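Local coordinates for BB1 (Synthetic construct, PDB 6D0T), which is a de novo designed beta-barrel, made in work toward fluorescence-activating barrels, with no known natural function, at residues Y66-Q71 with V92-S97. Numbering follows the deposited sequence.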
loop_
_atom_site.group_PDB
_atom_site.type_symbol
_atom_site.label_atom_id
_atom_site.label_comp_id
_atom_site.label_asym_id
_atom_site.label_seq_id
_atom_site.Cartn_x
_atom_site.Cartn_y
_atom_site.Cartn_z
ATOM N N TYR A 66 9.515 -3.788 6.637
ATOM C CA TYR A 66 8.320 -3.007 6.949
ATOM C C TYR A 66 7.064 -3.859 6.812
ATOM O O TYR A 66 6.949 -4.666 5.886
ATOM C CB TYR A 66 8.217 -1.781 6.023
ATOM C CG TYR A 66 9.111 -0.635 6.451
ATOM C CD1 TYR A 66 8.772 0.134 7.545
ATOM C CD2 TYR A 66 10.294 -0.359 5.798
ATOM C CE1 TYR A 66 9.537 1.135 7.957
ATOM C CE2 TYR A 66 11.103 0.668 6.233
ATOM C CZ TYR A 66 10.701 1.412 7.325
ATOM O OH TYR A 66 11.440 2.453 7.820
ATOM N N ARG A 67 6.119 -3.659 7.738
ATOM C CA ARG A 67 4.787 -4.243 7.686
ATOM C C ARG A 67 3.864 -3.344 6.877
ATOM O O ARG A 67 3.858 -2.127 7.072
ATOM C CB ARG A 67 4.211 -4.426 9.091
ATOM C CG ARG A 67 2.763 -4.935 9.120
ATOM C CD ARG A 67 2.252 -5.048 10.542
ATOM N NE ARG A 67 0.842 -5.419 10.565
ATOM C CZ ARG A 67 -0.158 -4.549 10.463
ATOM N N PHE A 68 3.085 -3.941 5.999
ATOM C CA PHE A 68 2.129 -3.218 5.178
ATOM C C PHE A 68 0.742 -3.800 5.381
ATOM O O PHE A 68 0.576 -5.018 5.335
ATOM C CB PHE A 68 2.528 -3.325 3.701
ATOM C CG PHE A 68 1.471 -2.905 2.760
ATOM C CD1 PHE A 68 1.191 -1.576 2.567
ATOM C CD2 PHE A 68 0.771 -3.850 2.037
ATOM C CE1 PHE A 68 0.218 -1.194 1.669
ATOM C CE2 PHE A 68 -0.216 -3.471 1.145
ATOM C CZ PHE A 68 -0.477 -2.146 0.957
ATOM N N GLU A 69 -0.245 -2.938 5.617
ATOM C CA GLU A 69 -1.626 -3.384 5.708
ATOM C C GLU A 69 -2.563 -2.328 5.126
ATOM O O GLU A 69 -2.326 -1.124 5.256
ATOM C CB GLU A 69 -1.992 -3.734 7.158
ATOM C CG GLU A 69 -1.890 -2.622 8.100
ATOM N N MET A 70 -3.646 -2.795 4.488
ATOM C CA MET A 70 -4.652 -1.895 3.939
ATOM C C MET A 70 -5.996 -2.598 4.038
ATOM O O MET A 70 -6.078 -3.819 3.904
ATOM C CB MET A 70 -4.373 -1.489 2.468
ATOM C CG MET A 70 -3.237 -0.435 2.255
ATOM S SD MET A 70 -2.881 -0.060 0.497
ATOM C CE MET A 70 -4.456 0.414 -0.081
ATOM N N GLN A 71 -7.039 -1.821 4.302
ATOM C CA GLN A 71 -8.411 -2.323 4.382
ATOM C C GLN A 71 -9.287 -1.490 3.470
ATOM O O GLN A 71 -9.230 -0.251 3.506
ATOM C CB GLN A 71 -8.947 -2.265 5.804
ATOM C CG GLN A 71 -8.160 -3.097 6.792
ATOM C CD GLN A 71 -8.854 -3.233 8.150
ATOM O OE1 GLN A 71 -8.973 -4.331 8.714
ATOM N NE2 GLN A 71 -9.275 -2.122 8.690
ATOM N N VAL A 92 5.295 -3.957 -3.441
ATOM C CA VAL A 92 4.574 -4.579 -2.336
ATOM C C VAL A 92 4.218 -6.019 -2.700
ATOM O O VAL A 92 4.047 -6.369 -3.871
ATOM C CB VAL A 92 3.296 -3.800 -1.924
ATOM C CG1 VAL A 92 3.629 -2.385 -1.563
ATOM C CG2 VAL A 92 2.239 -3.819 -3.004
ATOM N N ARG A 93 4.126 -6.853 -1.667
ATOM C CA ARG A 93 3.677 -8.238 -1.791
ATOM C C ARG A 93 2.753 -8.525 -0.613
ATOM O O ARG A 93 3.124 -8.281 0.540
ATOM C CB ARG A 93 4.878 -9.188 -1.800
ATOM C CG ARG A 93 4.539 -10.640 -1.988
ATOM C CD ARG A 93 4.272 -10.978 -3.423
ATOM N NE ARG A 93 4.070 -12.414 -3.616
ATOM N N PHE A 94 1.539 -9.002 -0.881
ATOM C CA PHE A 94 0.620 -9.165 0.234
ATOM C C PHE A 94 -0.404 -10.252 -0.048
ATOM O O PHE A 94 -0.626 -10.656 -1.190
ATOM C CB PHE A 94 -0.099 -7.842 0.604
ATOM C CG PHE A 94 -0.931 -7.223 -0.519
ATOM C CD1 PHE A 94 -0.405 -6.230 -1.312
ATOM C CD2 PHE A 94 -2.264 -7.570 -0.701
ATOM C CE1 PHE A 94 -1.176 -5.623 -2.302
ATOM C CE2 PHE A 94 -3.045 -6.975 -1.710
ATOM C CZ PHE A 94 -2.511 -6.022 -2.499
ATOM N N LYS A 95 -0.984 -10.748 1.046
ATOM C CA LYS A 95 -2.096 -11.677 1.026
ATOM C C LYS A 95 -3.398 -10.936 1.284
ATOM O O LYS A 95 -3.440 -9.952 2.032
ATOM C CB LYS A 95 -1.952 -12.761 2.102
ATOM C CG LYS A 95 -0.671 -13.575 2.082
ATOM C CD LYS A 95 -0.715 -14.668 1.017
ATOM C CE LYS A 95 0.250 -15.805 1.355
ATOM N NZ LYS A 95 1.655 -15.308 1.415
ATOM N N SER A 96 -4.443 -11.401 0.642
ATOM C CA SER A 96 -5.774 -10.849 0.771
ATOM C C SER A 96 -6.676 -11.811 1.539
ATOM O O SER A 96 -6.485 -13.037 1.526
ATOM C CB SER A 96 -6.354 -10.570 -0.621
ATOM O OG SER A 96 -7.651 -9.997 -0.545
ATOM N N SER A 97 -7.661 -11.226 2.228
ATOM C CA SER A 97 -8.659 -12.000 2.953
ATOM C C SER A 97 -9.495 -12.876 2.033
ATOM O O SER A 97 -10.125 -13.824 2.512
ATOM C CB SER A 97 -9.592 -11.076 3.726
ATOM O OG SER A 97 -10.055 -10.014 2.896
#
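Inside the closed beta-barrel, Phe68 of strand 67-72 meets Phe94 of strand 89-96. The two strands are not neighbours in the sheet. Strand 77-86 runs between them and is antiparallel to both, so the two run the same way. Their closest alpha carbons, CA of Phe68 and CA of Phe94, are 7.9 Å apart. No hydrogen bond joins the segments, and the link is made by apolar side chains.

Both CB atoms point toward the opposite segment, and the area of touch is small and centres on one atom of Phe68. CE2 of Phe68 does the work. It lies 3.7 Å from CD1 of Phe94 and 4.2 Å from both CG and CE1 of that ring. The ring centroids are 5.7 Å apart and the planes are inclined at 50°. The rings therefore meet obliquely.

Different chi1 torsions place the two rings. Phe68 has CG anti to its own N (chi1 166°), which extends the ring across to Phe94. Phe94 holds CG between its N and its carbonyl carbon (chi1 59°), the rotamer with which its CD1 meets CE2 of Phe68.

Val92, two residues before Phe94 on the same strand, also points toward segment 66-71. Its CG2 sits in the plane of the Phe94 ring, at the edge, 3.9 Å from CE1 of Phe94. This methyl borders the ring on the CD1-CE1 side.

Other aromatics adjoin the pair. Phe16 touches both rings and packs edge-to-face with Phe94, which also meets Trp78 and the nearly parallel ring of Tyr102. The backbone of Phe68 hydrogen-bonds with Gly80 of strand 77-86.

Both phenylalanines are buried. Contact between strands two apart, made by inward-facing aromatic rings, is characteristic of the packed interior of a small antiparallel beta-barrel.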